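Local coordinates for protein acetyl-CoA acetyltransferase (PDB 3SS6) that probably catalyses the reversible condensation of two acetyl-CoA molecules to acetoacetyl-CoA and free CoA, as a member of the thiolase family, at residues 161-166 with 319-324; 168-173 with 329-334; 175-180 with 240-245; 194-199 with 340-345. All coordinates share one frame; numbering follows the deposited sequence. Where two conformers were deposited one is given.

Interaction 1. Residues 161-166 with 319-324; sequences ETAENL and EAFAAQ
A163 sits over one face of the F321 ring. Its CB lies 4.0 Å from the ring centroid and 22° off the ring normal, a CH-pi contact. The methyl is displaced toward the rim, with A163 CB 3.7 Å from F321 CG. The ring is set there by its first torsion, which turns CG anti to the carbonyl carbon (chi1 -57°). M159, one turn before A163 on helix 159-170, and V243 also touch this ring.

The remaining contacts across the pair are van der Waals packing. L166 CD1 packs 4.2 Å from Q324 CA, against the main chain of the helix. A323 CB faces A163 O at 4.3 Å. The backbones come close, with A163 CA and Q324 CA 5.7 Å apart; the small side chains of A163 and A323 are consistent with this.

Polar bonds stay within 319-324. Q324 OE1 accepts the backbone N-H of A320 at 2.9 Å, and a weaker, longer bond from F321 N. F321 is the N-cap residue of helix 322-332. The Q324 side chain therefore folds back on the turn leading into its own helix. E319, A320 and F321 complete the Asn-Glu-Ala-Phe motif of thiolases.

All five touching residues are buried. The chemistry is a small-residue, nonpolar fit, which depends on shape, while the amide of Q324 serves the turn beside it.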
loop_
_atom_site.group_PDB
_atom_site.type_symbol
_atom_site.label_atom_id
_atom_site.label_comp_id
_atom_site.label_asym_id
_atom_site.label_seq_id
_atom_site.Cartn_x
_atom_site.Cartn_y
_atom_site.Cartn_z
ATOM N N GLU A 161 -24.624 -13.347 -4.270
ATOM C CA GLU A 161 -25.893 -12.672 -4.509
ATOM C C GLU A 161 -26.576 -13.215 -5.770
ATOM O O GLU A 161 -27.792 -13.377 -5.785
ATOM C CB GLU A 161 -25.707 -11.152 -4.586
ATOM C CG GLU A 161 -24.966 -10.577 -3.386
ATOM C CD GLU A 161 -24.767 -9.074 -3.476
ATOM O OE1 GLU A 161 -23.593 -8.630 -3.509
ATOM O OE2 GLU A 161 -25.785 -8.343 -3.500
ATOM N N THR A 162 -25.803 -13.518 -6.816
ATOM C CA THR A 162 -26.401 -14.101 -8.021
ATOM C C THR A 162 -26.993 -15.472 -7.694
ATOM O O THR A 162 -27.968 -15.899 -8.307
ATOM C CB THR A 162 -25.407 -14.215 -9.217
ATOM O OG1 THR A 162 -24.504 -15.314 -9.014
ATOM C CG2 THR A 162 -24.613 -12.922 -9.382
ATOM N N ALA A 163 -26.401 -16.148 -6.712
ATOM C CA ALA A 163 -26.927 -17.418 -6.242
ATOM C C ALA A 163 -28.280 -17.211 -5.567
ATOM O O ALA A 163 -29.224 -17.973 -5.811
ATOM C CB ALA A 163 -25.933 -18.100 -5.295
ATOM N N GLU A 164 -28.384 -16.169 -4.740
ATOM C CA GLU A 164 -29.647 -15.879 -4.070
ATOM C C GLU A 164 -30.716 -15.529 -5.093
ATOM O O GLU A 164 -31.895 -15.785 -4.875
ATOM C CB GLU A 164 -29.502 -14.747 -3.046
ATOM C CG GLU A 164 -28.827 -15.143 -1.727
ATOM C CD GLU A 164 -29.744 -15.925 -0.789
ATOM O OE1 GLU A 164 -30.924 -16.139 -1.140
ATOM O OE2 GLU A 164 -29.280 -16.320 0.306
ATOM N N ASN A 165 -30.308 -14.929 -6.209
ATOM C CA ASN A 165 -31.264 -14.644 -7.276
ATOM C C ASN A 165 -31.871 -15.937 -7.799
ATOM O O ASN A 165 -33.061 -16.000 -8.098
ATOM C CB ASN A 165 -30.612 -13.861 -8.423
ATOM C CG ASN A 165 -30.304 -12.417 -8.046
ATOM O OD1 ASN A 165 -30.921 -11.853 -7.136
ATOM N ND2 ASN A 165 -29.344 -11.810 -8.755
ATOM N N LEU A 166 -31.041 -16.967 -7.914
ATOM C CA LEU A 166 -31.511 -18.256 -8.392
ATOM C C LEU A 166 -32.378 -18.951 -7.342
ATOM O O LEU A 166 -33.337 -19.629 -7.687
ATOM C CB LEU A 166 -30.335 -19.136 -8.822
ATOM C CG LEU A 166 -29.765 -18.808 -10.204
ATOM C CD1 LEU A 166 -28.517 -19.642 -10.483
ATOM C CD2 LEU A 166 -30.818 -19.016 -11.292
ATOM N N GLU A 319 -20.298 -27.332 -8.444
ATOM C CA GLU A 319 -21.071 -26.651 -7.411
ATOM C C GLU A 319 -20.374 -25.350 -6.988
ATOM O O GLU A 319 -19.583 -25.365 -6.058
ATOM C CB GLU A 319 -21.200 -27.543 -6.170
ATOM C CG GLU A 319 -22.136 -28.747 -6.281
ATOM C CD GLU A 319 -21.842 -29.786 -5.209
ATOM O OE1 GLU A 319 -20.830 -29.621 -4.488
ATOM O OE2 GLU A 319 -22.611 -30.766 -5.084
ATOM N N ALA A 320 -20.659 -24.235 -7.657
ATOM C CA ALA A 320 -20.177 -22.939 -7.199
ATOM C C ALA A 320 -20.919 -22.559 -5.910
ATOM O O ALA A 320 -20.345 -22.021 -4.949
ATOM C CB ALA A 320 -20.416 -21.897 -8.267
ATOM N N PHE A 321 -22.218 -22.838 -5.917
ATOM C CA PHE A 321 -23.057 -22.757 -4.728
ATOM C C PHE A 321 -24.004 -23.925 -4.856
ATOM O O PHE A 321 -24.352 -24.319 -5.969
ATOM C CB PHE A 321 -23.846 -21.447 -4.696
ATOM C CG PHE A 321 -22.976 -20.236 -4.768
ATOM C CD1 PHE A 321 -22.534 -19.620 -3.609
ATOM C CD2 PHE A 321 -22.554 -19.751 -5.999
ATOM C CE1 PHE A 321 -21.702 -18.511 -3.670
ATOM C CE2 PHE A 321 -21.718 -18.645 -6.069
ATOM C CZ PHE A 321 -21.298 -18.022 -4.900
ATOM N N ALA A 322 -24.410 -24.504 -3.735
ATOM C CA ALA A 322 -25.382 -25.587 -3.811
ATOM C C ALA A 322 -26.650 -25.105 -4.532
ATOM O O ALA A 322 -27.246 -25.843 -5.319
ATOM C CB ALA A 322 -25.717 -26.092 -2.418
ATOM N N ALA A 323 -27.050 -23.866 -4.255
ATOM C CA ALA A 323 -28.256 -23.291 -4.839
ATOM C C ALA A 323 -28.126 -23.204 -6.351
ATOM O O ALA A 323 -29.086 -23.427 -7.088
ATOM C CB ALA A 323 -28.512 -21.907 -4.270
ATOM N N GLN A 324 -26.933 -22.843 -6.806
ATOM C CA GLN A 324 -26.692 -22.708 -8.234
ATOM C C GLN A 324 -26.771 -24.071 -8.901
ATOM O O GLN A 324 -27.404 -24.229 -9.954
ATOM C CB GLN A 324 -25.334 -22.040 -8.469
ATOM C CG GLN A 324 -24.792 -22.206 -9.866
ATOM C CD GLN A 324 -23.885 -23.416 -10.017
ATOM O OE1 GLN A 324 -23.158 -23.798 -9.090
ATOM N NE2 GLN A 324 -23.917 -24.022 -11.200
#

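Interaction 2. Residues 168-173 with 329-334; sequences EQYEIT and EKELDL. Unlike the reference sequence in segment 329-334: D333 (reference Gly).
Y170 and E331 make the direct polar link between the two segments. Y170 OH donates to E331 OE1 at 2.7 Å. The carboxylate oxygen is met on its anti side, with the hydroxyl 26° out of the carboxylate plane. The oxygen lies at the edge of the ring and in the ring plane, yet the two planes stand 84° apart. E331 can reach across because its chain bends at chi2 (63°). Its other oxygen, OE2, forms a salt bridge with R299 of helix 294-305. The carboxylate is thus held at both oxygens, which probably favours its charged form.

Apolar packing is the work of K330. Its CB approaches Y170 CD1 at 4.2 Å, oblique to the ring. Further out, K330 CE comes to 4.0 Å from I172 CG1. The aliphatic part of the lysine is in this way laid against both residues.

The charged end of K330 bends at its last torsion and pairs with E176 of helix 174-194 in a salt bridge. A water adds a lesser link: it donates to E171 O at 2.8 Å and accepts a weak bond from K330 NZ.

The contact joins the C-terminal part of helix 159-170 to that of helix 322-332. The latter ends in a Schellman motif. L334 N bonds to E329 O at 3.0 Å, D333 N bonds weakly to K330 O, and D333 has the positive phi of the C-prime residue.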
loop_
_atom_site.group_PDB
_atom_site.type_symbol
_atom_site.label_atom_id
_atom_site.label_comp_id
_atom_site.label_asym_id
_atom_site.label_seq_id
_atom_site.Cartn_x
_atom_site.Cartn_y
_atom_site.Cartn_z
ATOM N N GLU A 168 -34.421 -17.480 -5.246
ATOM C CA GLU A 168 -35.727 -16.866 -5.401
ATOM C C GLU A 168 -36.449 -17.295 -6.687
ATOM O O GLU A 168 -37.643 -17.574 -6.679
ATOM C CB GLU A 168 -35.591 -15.344 -5.352
ATOM C CG GLU A 168 -35.050 -14.836 -4.015
ATOM C CD GLU A 168 -34.360 -13.479 -4.115
ATOM O OE1 GLU A 168 -34.367 -12.876 -5.214
ATOM O OE2 GLU A 168 -33.804 -13.019 -3.092
ATOM N N GLN A 169 -35.705 -17.347 -7.785
ATOM C CA GLN A 169 -36.287 -17.716 -9.074
ATOM C C GLN A 169 -36.795 -19.161 -9.103
ATOM O O GLN A 169 -37.907 -19.433 -9.574
ATOM C CB GLN A 169 -35.273 -17.476 -10.197
ATOM C CG GLN A 169 -35.816 -17.709 -11.598
ATOM C CD GLN A 169 -34.872 -17.199 -12.679
ATOM O OE1 GLN A 169 -34.199 -16.178 -12.505
ATOM N NE2 GLN A 169 -34.815 -17.911 -13.801
ATOM N N TYR A 170 -35.985 -20.083 -8.593
ATOM C CA TYR A 170 -36.314 -21.505 -8.641
ATOM C C TYR A 170 -36.964 -22.040 -7.356
ATOM O O TYR A 170 -37.202 -23.243 -7.232
ATOM C CB TYR A 170 -35.065 -22.319 -9.009
ATOM C CG TYR A 170 -34.727 -22.255 -10.483
ATOM C CD1 TYR A 170 -35.170 -23.241 -11.353
ATOM C CD2 TYR A 170 -33.977 -21.205 -11.006
ATOM C CE1 TYR A 170 -34.878 -23.190 -12.704
ATOM C CE2 TYR A 170 -33.679 -21.146 -12.365
ATOM C CZ TYR A 170 -34.138 -22.145 -13.203
ATOM O OH TYR A 170 -33.862 -22.118 -14.554
ATOM N N GLU A 171 -37.265 -21.138 -6.426
ATOM C CA GLU A 171 -37.880 -21.493 -5.142
ATOM C C GLU A 171 -37.142 -22.627 -4.428
ATOM O O GLU A 171 -37.747 -23.603 -3.972
ATOM C CB GLU A 171 -39.368 -21.814 -5.314
ATOM C CG GLU A 171 -40.163 -20.639 -5.870
ATOM C CD GLU A 171 -41.645 -20.939 -6.009
ATOM O OE1 GLU A 171 -42.293 -21.248 -4.986
ATOM O OE2 GLU A 171 -42.157 -20.868 -7.147
ATOM N N ILE A 172 -35.827 -22.465 -4.329
ATOM C CA ILE A 172 -34.930 -23.436 -3.708
ATOM C C ILE A 172 -34.875 -23.219 -2.198
ATOM O O ILE A 172 -34.699 -22.094 -1.735
ATOM C CB ILE A 172 -33.520 -23.287 -4.293
ATOM C CG1 ILE A 172 -33.569 -23.494 -5.807
ATOM C CG2 ILE A 172 -32.560 -24.271 -3.655
ATOM C CD1 ILE A 172 -32.264 -23.148 -6.520
ATOM N N THR A 173 -35.039 -24.292 -1.428
ATOM C CA THR A 173 -35.071 -24.162 0.026
ATOM C C THR A 173 -33.691 -24.274 0.670
ATOM O O THR A 173 -32.746 -24.799 0.075
ATOM C CB THR A 173 -35.985 -25.219 0.667
ATOM O OG1 THR A 173 -35.386 -26.509 0.512
ATOM C CG2 THR A 173 -37.361 -25.211 0.004
ATOM N N GLU A 329 -29.940 -28.450 -11.848
ATOM C CA GLU A 329 -30.601 -29.748 -11.683
ATOM C C GLU A 329 -32.103 -29.687 -11.976
ATOM O O GLU A 329 -32.650 -30.544 -12.672
ATOM C CB GLU A 329 -30.362 -30.297 -10.278
ATOM C CG GLU A 329 -30.993 -31.669 -10.055
ATOM C CD GLU A 329 -30.756 -32.193 -8.657
ATOM O OE1 GLU A 329 -29.705 -32.828 -8.435
ATOM O OE2 GLU A 329 -31.627 -31.964 -7.787
ATOM N N LYS A 330 -32.772 -28.672 -11.435
ATOM C CA LYS A 330 -34.199 -28.485 -11.663
ATOM C C LYS A 330 -34.512 -28.131 -13.110
ATOM O O LYS A 330 -35.459 -28.660 -13.689
ATOM C CB LYS A 330 -34.755 -27.416 -10.718
ATOM C CG LYS A 330 -34.701 -27.831 -9.248
ATOM C CD LYS A 330 -35.068 -26.685 -8.323
ATOM C CE LYS A 330 -34.924 -27.083 -6.862
ATOM N NZ LYS A 330 -35.797 -28.231 -6.509
ATOM N N GLU A 331 -33.707 -27.250 -13.697
ATOM C CA GLU A 331 -33.950 -26.800 -15.064
ATOM C C GLU A 331 -33.832 -27.946 -16.072
ATOM O O GLU A 331 -34.661 -28.074 -16.979
ATOM C CB GLU A 331 -32.993 -25.660 -15.424
ATOM C CG GLU A 331 -33.122 -25.170 -16.858
ATOM C CD GLU A 331 -34.478 -24.570 -17.166
ATOM O OE1 GLU A 331 -35.033 -23.844 -16.310
ATOM O OE2 GLU A 331 -34.996 -24.828 -18.269
ATOM N N LEU A 332 -32.809 -28.777 -15.900
ATOM C CA LEU A 332 -32.544 -29.899 -16.801
ATOM C C LEU A 332 -33.202 -31.207 -16.357
ATOM O O LEU A 332 -33.155 -32.202 -17.085
ATOM C CB LEU A 332 -31.032 -30.119 -16.944
ATOM C CG LEU A 332 -30.199 -29.014 -17.607
ATOM C CD1 LEU A 332 -28.736 -29.417 -17.623
ATOM C CD2 LEU A 332 -30.683 -28.739 -19.021
ATOM N N ASP A 333 -33.818 -31.197 -15.173
ATOM C CA ASP A 333 -34.368 -32.406 -14.555
ATOM C C ASP A 333 -33.341 -33.540 -14.533
ATOM O O ASP A 333 -33.603 -34.637 -15.025
ATOM C CB ASP A 333 -35.648 -32.853 -15.270
ATOM C CG ASP A 333 -36.419 -33.910 -14.491
ATOM O OD1 ASP A 333 -36.209 -34.040 -13.267
ATOM O OD2 ASP A 333 -37.250 -34.605 -15.109
ATOM N N LEU A 334 -32.172 -33.264 -13.963
ATOM C CA LEU A 334 -31.092 -34.243 -13.913
ATOM C C LEU A 334 -31.373 -35.365 -12.920
ATOM O O LEU A 334 -32.078 -35.170 -11.925
ATOM C CB LEU A 334 -29.773 -33.574 -13.517
ATOM C CG LEU A 334 -29.247 -32.467 -14.423
ATOM C CD1 LEU A 334 -27.991 -31.882 -13.821
ATOM C CD2 LEU A 334 -28.986 -32.995 -15.829
HETATM O O HOH W 1 -37.461 -26.348 -4.424
#

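Interaction 3. Residues 175-180 with 240-245; sequences EEQDEV and DGSVTA
Q177 and V243 mark the nearest approach of the two backbones, with their CA atoms 7.7 Å apart. Residues 175-180 are helical. Residues 240-245 are an irregular loop that runs past the helix. Side chains bridge the gap, and Q177 does most of this.

The Q177 chain is extended beyond CG and brings its amide to the loop. NE2 donates to S242 OG at 2.8 Å, with an N-H...O angle of 158°. The hydroxyl lies close to the amide plane, only 11° out of it. S242 holds OG between its backbone N and carbonyl carbon (chi1 55°), which turns the oxygen to the helix. NE2 also makes a weak bond to T173 O, the N-cap residue just before its own helix. On the other side of the amide group, Q177 OE1 touches V243 CG2 at 3.6 Å. The two side chains cross at about a right angle.

D178 adds a water bridge. The water donates to D178 OD1 at 2.8 Å and accepts from T244 OG1 at 2.6 Å. D178 OD1 also takes a bond from N247, while OD2 forms a salt bridge with R174.

The loop is held from another helix too. E164 OE2, on helix 159-170, accepts the backbone N-H groups of both S242 and V243. Q177 further packs on V167 of that helix and on A323 of helix 322-332. The buried contact thus lies where helices 159-170, 174-194 and 322-332 meet the loop before strand 252-262.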
loop_
_atom_site.group_PDB
_atom_site.type_symbol
_atom_site.label_atom_id
_atom_site.label_comp_id
_atom_site.label_asym_id
_atom_site.label_seq_id
_atom_site.Cartn_x
_atom_site.Cartn_y
_atom_site.Cartn_z
ATOM N N GLU A 175 -33.065 -26.219 3.170
ATOM C CA GLU A 175 -32.856 -27.663 3.316
ATOM C C GLU A 175 -32.258 -28.293 2.057
ATOM O O GLU A 175 -31.305 -29.069 2.143
ATOM C CB GLU A 175 -34.158 -28.379 3.676
ATOM C CG GLU A 175 -34.021 -29.904 3.642
ATOM C CD GLU A 175 -35.254 -30.612 4.168
ATOM O OE1 GLU A 175 -35.739 -30.229 5.247
ATOM O OE2 GLU A 175 -35.729 -31.554 3.504
ATOM N N GLU A 176 -32.826 -27.984 0.893
ATOM C CA GLU A 176 -32.286 -28.523 -0.356
ATOM C C GLU A 176 -30.806 -28.180 -0.512
ATOM O O GLU A 176 -29.994 -29.028 -0.872
ATOM C CB GLU A 176 -33.056 -27.998 -1.571
ATOM C CG GLU A 176 -34.441 -28.598 -1.739
ATOM C CD GLU A 176 -35.199 -28.013 -2.922
ATOM O OE1 GLU A 176 -35.385 -26.775 -2.975
ATOM O OE2 GLU A 176 -35.607 -28.799 -3.803
ATOM N N GLN A 177 -30.460 -26.928 -0.252
ATOM C CA GLN A 177 -29.072 -26.497 -0.379
ATOM C C GLN A 177 -28.168 -27.243 0.595
ATOM O O GLN A 177 -27.080 -27.691 0.227
ATOM C CB GLN A 177 -28.955 -24.991 -0.141
ATOM C CG GLN A 177 -29.639 -24.157 -1.228
ATOM C CD GLN A 177 -29.689 -22.697 -0.867
ATOM O OE1 GLN A 177 -28.661 -22.027 -0.818
ATOM N NE2 GLN A 177 -30.887 -22.196 -0.581
ATOM N N ASP A 178 -28.622 -27.372 1.837
ATOM C CA ASP A 178 -27.807 -28.018 2.857
ATOM C C ASP A 178 -27.705 -29.524 2.638
ATOM O O ASP A 178 -26.715 -30.144 3.036
ATOM C CB ASP A 178 -28.292 -27.665 4.268
ATOM C CG ASP A 178 -27.936 -26.234 4.657
ATOM O OD1 ASP A 178 -27.128 -25.618 3.923
ATOM O OD2 ASP A 178 -28.454 -25.735 5.685
ATOM N N GLU A 179 -28.703 -30.126 1.997
ATOM C CA GLU A 179 -28.633 -31.548 1.662
ATOM C C GLU A 179 -27.562 -31.786 0.606
ATOM O O GLU A 179 -26.788 -32.744 0.683
ATOM C CB GLU A 179 -29.978 -32.072 1.155
ATOM C CG GLU A 179 -29.932 -33.539 0.751
ATOM C CD GLU A 179 -31.262 -34.062 0.241
ATOM O OE1 GLU A 179 -32.231 -34.102 1.028
ATOM O OE2 GLU A 179 -31.339 -34.439 -0.948
ATOM N N VAL A 180 -27.529 -30.903 -0.388
ATOM C CA VAL A 180 -26.513 -30.974 -1.431
ATOM C C VAL A 180 -25.130 -30.734 -0.835
ATOM O O VAL A 180 -24.163 -31.412 -1.197
ATOM C CB VAL A 180 -26.795 -29.968 -2.563
ATOM C CG1 VAL A 180 -25.547 -29.747 -3.421
ATOM C CG2 VAL A 180 -27.951 -30.474 -3.412
ATOM N N ASP A 240 -32.066 -12.866 5.968
ATOM C CA ASP A 240 -33.165 -13.797 5.739
ATOM C C ASP A 240 -32.918 -14.654 4.501
ATOM O O ASP A 240 -33.854 -15.220 3.934
ATOM C CB ASP A 240 -34.494 -13.046 5.602
ATOM C CG ASP A 240 -34.870 -12.289 6.863
ATOM O OD1 ASP A 240 -34.383 -12.664 7.951
ATOM O OD2 ASP A 240 -35.658 -11.322 6.768
ATOM N N GLY A 241 -31.659 -14.742 4.084
ATOM C CA GLY A 241 -31.291 -15.567 2.952
ATOM C C GLY A 241 -31.075 -17.015 3.348
ATOM O O GLY A 241 -31.403 -17.416 4.473
ATOM N N SER A 242 -30.527 -17.796 2.420
ATOM C CA SER A 242 -30.278 -19.220 2.648
ATOM C C SER A 242 -28.917 -19.685 2.133
ATOM O O SER A 242 -28.465 -20.767 2.487
ATOM C CB SER A 242 -31.395 -20.073 2.042
ATOM O OG SER A 242 -31.555 -19.780 0.663
ATOM N N VAL A 243 -28.261 -18.882 1.298
ATOM C CA VAL A 243 -26.894 -19.207 0.890
ATOM C C VAL A 243 -25.941 -18.859 2.037
ATOM O O VAL A 243 -25.953 -17.733 2.535
ATOM C CB VAL A 243 -26.480 -18.461 -0.406
ATOM C CG1 VAL A 243 -25.062 -18.851 -0.837
ATOM C CG2 VAL A 243 -27.465 -18.753 -1.529
ATOM N N THR A 244 -25.133 -19.832 2.456
ATOM C CA THR A 244 -24.224 -19.663 3.588
ATOM C C THR A 244 -22.803 -20.046 3.170
ATOM O O THR A 244 -22.574 -20.522 2.060
ATOM C CB THR A 244 -24.594 -20.594 4.749
ATOM O OG1 THR A 244 -24.274 -21.948 4.389
ATOM C CG2 THR A 244 -26.087 -20.505 5.072
ATOM N N ALA A 245 -21.845 -19.862 4.068
ATOM C CA ALA A 245 -20.489 -20.331 3.793
ATOM C C ALA A 245 -20.455 -21.853 3.674
ATOM O O ALA A 245 -19.611 -22.408 2.971
ATOM C CB ALA A 245 -19.539 -19.875 4.880
HETATM O O HOH W 2 -25.506 -23.994 5.502
#

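Interaction 4. Residues 194-199 with 340-345; sequences SGYFDD and NVNGSG
Y196 and F197, neighbours in a tight turn, both reach N342. The turn follows helix 174-194. S194 comes first, and its CB lies 3.5 Å above one face of the Y196 ring. G195 then ends the helix in a Schellman motif with positive phi. It also opens a type I beta turn, closed by D198 N to G195 O at 3.1 Å.

Y196 meets the amide of N342 with its ring edge. N342 OD1 lies in the ring plane, 3.4 Å from Y196 CD2. N342 CG is anti to its carbonyl carbon (chi1 -67°), which carries the amide to this edge. The ring and amide planes are 50° apart. An oxygen at the hydrogen-bearing rim is probably a mildly favourable electrostatic contact. The phenol OH is bonded to K190, and R369 makes a cation-pi contact with the ring.

F197 points its far ring atom at the same asparagine. F197 CZ is 3.9 Å from N342 CB, and the ring is nearly perpendicular to the amide (83°). R14 forms a cation-pi pair with F197.

N342 sits in a second type I turn, N340 to G343, closed by G343 N to N340 O at 3.0 Å. Its ND2 bonds weakly to E366 of helix 352-370. The contact sets two turns together, one following helix 174-194 and one preceding helix 345-348. A191 of helix 174-194 touches Y196, F197 and N342.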
loop_
_atom_site.group_PDB
_atom_site.type_symbol
_atom_site.label_atom_id
_atom_site.label_comp_id
_atom_site.label_asym_id
_atom_site.label_seq_id
_atom_site.Cartn_x
_atom_site.Cartn_y
_atom_site.Cartn_z
ATOM N N SER A 194 -11.742 -44.391 -0.136
ATOM C CA SER A 194 -11.776 -45.558 -1.010
ATOM C C SER A 194 -10.616 -45.579 -2.003
ATOM O O SER A 194 -10.411 -46.571 -2.707
ATOM C CB SER A 194 -13.110 -45.627 -1.758
ATOM O OG SER A 194 -14.174 -45.956 -0.878
ATOM N N GLY A 195 -9.868 -44.483 -2.061
ATOM C CA GLY A 195 -8.705 -44.393 -2.928
ATOM C C GLY A 195 -9.026 -44.014 -4.363
ATOM O O GLY A 195 -8.168 -44.137 -5.243
ATOM N N TYR A 196 -10.249 -43.545 -4.608
ATOM C CA TYR A 196 -10.672 -43.213 -5.972
ATOM C C TYR A 196 -9.786 -42.152 -6.643
ATOM O O TYR A 196 -9.650 -42.133 -7.877
ATOM C CB TYR A 196 -12.121 -42.709 -5.998
ATOM C CG TYR A 196 -13.184 -43.718 -5.623
ATOM C CD1 TYR A 196 -12.891 -45.076 -5.503
ATOM C CD2 TYR A 196 -14.496 -43.311 -5.415
ATOM C CE1 TYR A 196 -13.877 -45.991 -5.167
ATOM C CE2 TYR A 196 -15.480 -44.217 -5.076
ATOM C CZ TYR A 196 -15.168 -45.552 -4.956
ATOM O OH TYR A 196 -16.161 -46.447 -4.617
ATOM N N PHE A 197 -9.211 -41.260 -5.844
ATOM C CA PHE A 197 -8.445 -40.137 -6.395
ATOM C C PHE A 197 -6.939 -40.412 -6.388
ATOM O O PHE A 197 -6.151 -39.575 -6.813
ATOM C CB PHE A 197 -8.686 -38.852 -5.589
ATOM C CG PHE A 197 -10.119 -38.379 -5.569
ATOM C CD1 PHE A 197 -10.993 -38.673 -6.607
ATOM C CD2 PHE A 197 -10.585 -37.625 -4.502
ATOM C CE1 PHE A 197 -12.313 -38.213 -6.573
ATOM C CE2 PHE A 197 -11.887 -37.164 -4.464
ATOM C CZ PHE A 197 -12.754 -37.454 -5.500
ATOM N N ASP A 198 -6.534 -41.569 -5.875
ATOM C CA ASP A 198 -5.115 -41.868 -5.733
ATOM C C ASP A 198 -4.338 -41.701 -7.037
ATOM O O ASP A 198 -3.269 -41.088 -7.059
ATOM C CB ASP A 198 -4.940 -43.313 -5.247
ATOM C CG ASP A 198 -5.267 -43.484 -3.787
ATOM O OD1 ASP A 198 -5.700 -42.515 -3.138
ATOM O OD2 ASP A 198 -5.092 -44.612 -3.281
ATOM N N ASP A 199 -4.869 -42.254 -8.121
ATOM C CA ASP A 199 -4.177 -42.255 -9.413
ATOM C C ASP A 199 -4.061 -40.858 -10.019
ATOM O O ASP A 199 -3.043 -40.507 -10.623
ATOM C CB ASP A 199 -4.898 -43.161 -10.417
ATOM C CG ASP A 199 -4.787 -44.635 -10.075
ATOM O OD1 ASP A 199 -3.762 -45.041 -9.491
ATOM O OD2 ASP A 199 -5.730 -45.387 -10.405
ATOM N N ASN A 340 -21.984 -35.550 -10.138
ATOM C CA ASN A 340 -21.076 -35.227 -9.039
ATOM C C ASN A 340 -20.978 -36.379 -8.035
ATOM O O ASN A 340 -21.152 -36.190 -6.823
ATOM C CB ASN A 340 -21.541 -33.939 -8.348
ATOM C CG ASN A 340 -21.480 -32.735 -9.272
ATOM O OD1 ASN A 340 -20.750 -32.743 -10.268
ATOM N ND2 ASN A 340 -22.237 -31.690 -8.947
ATOM N N VAL A 341 -20.680 -37.571 -8.541
ATOM C CA VAL A 341 -20.869 -38.778 -7.738
ATOM C C VAL A 341 -19.827 -38.953 -6.636
ATOM O O VAL A 341 -20.025 -39.766 -5.726
ATOM C CB VAL A 341 -20.950 -40.060 -8.598
ATOM C CG1 VAL A 341 -22.108 -39.969 -9.580
ATOM C CG2 VAL A 341 -19.632 -40.314 -9.322
ATOM N N ASN A 342 -18.732 -38.199 -6.722
ATOM C CA ASN A 342 -17.730 -38.183 -5.654
ATOM C C ASN A 342 -17.614 -36.795 -5.037
ATOM O O ASN A 342 -16.557 -36.412 -4.542
ATOM C CB ASN A 342 -16.367 -38.651 -6.171
ATOM C CG ASN A 342 -16.371 -40.113 -6.570
ATOM O OD1 ASN A 342 -16.935 -40.951 -5.874
ATOM N ND2 ASN A 342 -15.768 -40.422 -7.713
ATOM N N GLY A 343 -18.699 -36.034 -5.104
ATOM C CA GLY A 343 -18.711 -34.680 -4.578
ATOM C C GLY A 343 -18.363 -33.613 -5.605
ATOM O O GLY A 343 -18.040 -33.898 -6.760
ATOM N N SER A 344 -18.440 -32.361 -5.182
ATOM C CA SER A 344 -18.079 -31.277 -6.087
ATOM C C SER A 344 -17.599 -30.069 -5.303
ATOM O O SER A 344 -17.067 -30.217 -4.203
ATOM C CB SER A 344 -19.243 -30.943 -7.030
ATOM O OG SER A 344 -18.865 -29.959 -7.996
ATOM N N GLY A 345 -17.788 -28.875 -5.864
ATOM C CA GLY A 345 -17.188 -27.672 -5.310
ATOM C C GLY A 345 -17.444 -27.375 -3.846
ATOM O O GLY A 345 -16.589 -26.796 -3.174
#

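Interactions 1, 2 and 3 form one cluster, with centres 9 to 13 Å apart. Interactions 1 and 2 share helices 159-170 and 322-332, and they meet where A323 and L166 touch I172. Helix 174-194 follows and brings in interaction 3, joined to interaction 1 through E164 and to interaction 2 through E176. Interaction 4 is 23 to 25 Å away between centres, yet E319 reaches S344 by a probable hydrogen bond. Along the chain the segments of interactions 1, 2 and 4 alternate, and interaction 3 lies within the spans of 1 and 2. Interactions 1, 2 and 4 join the N-terminal and C-terminal thiolase family regions, whereas interaction 3 stays within the N-terminal one.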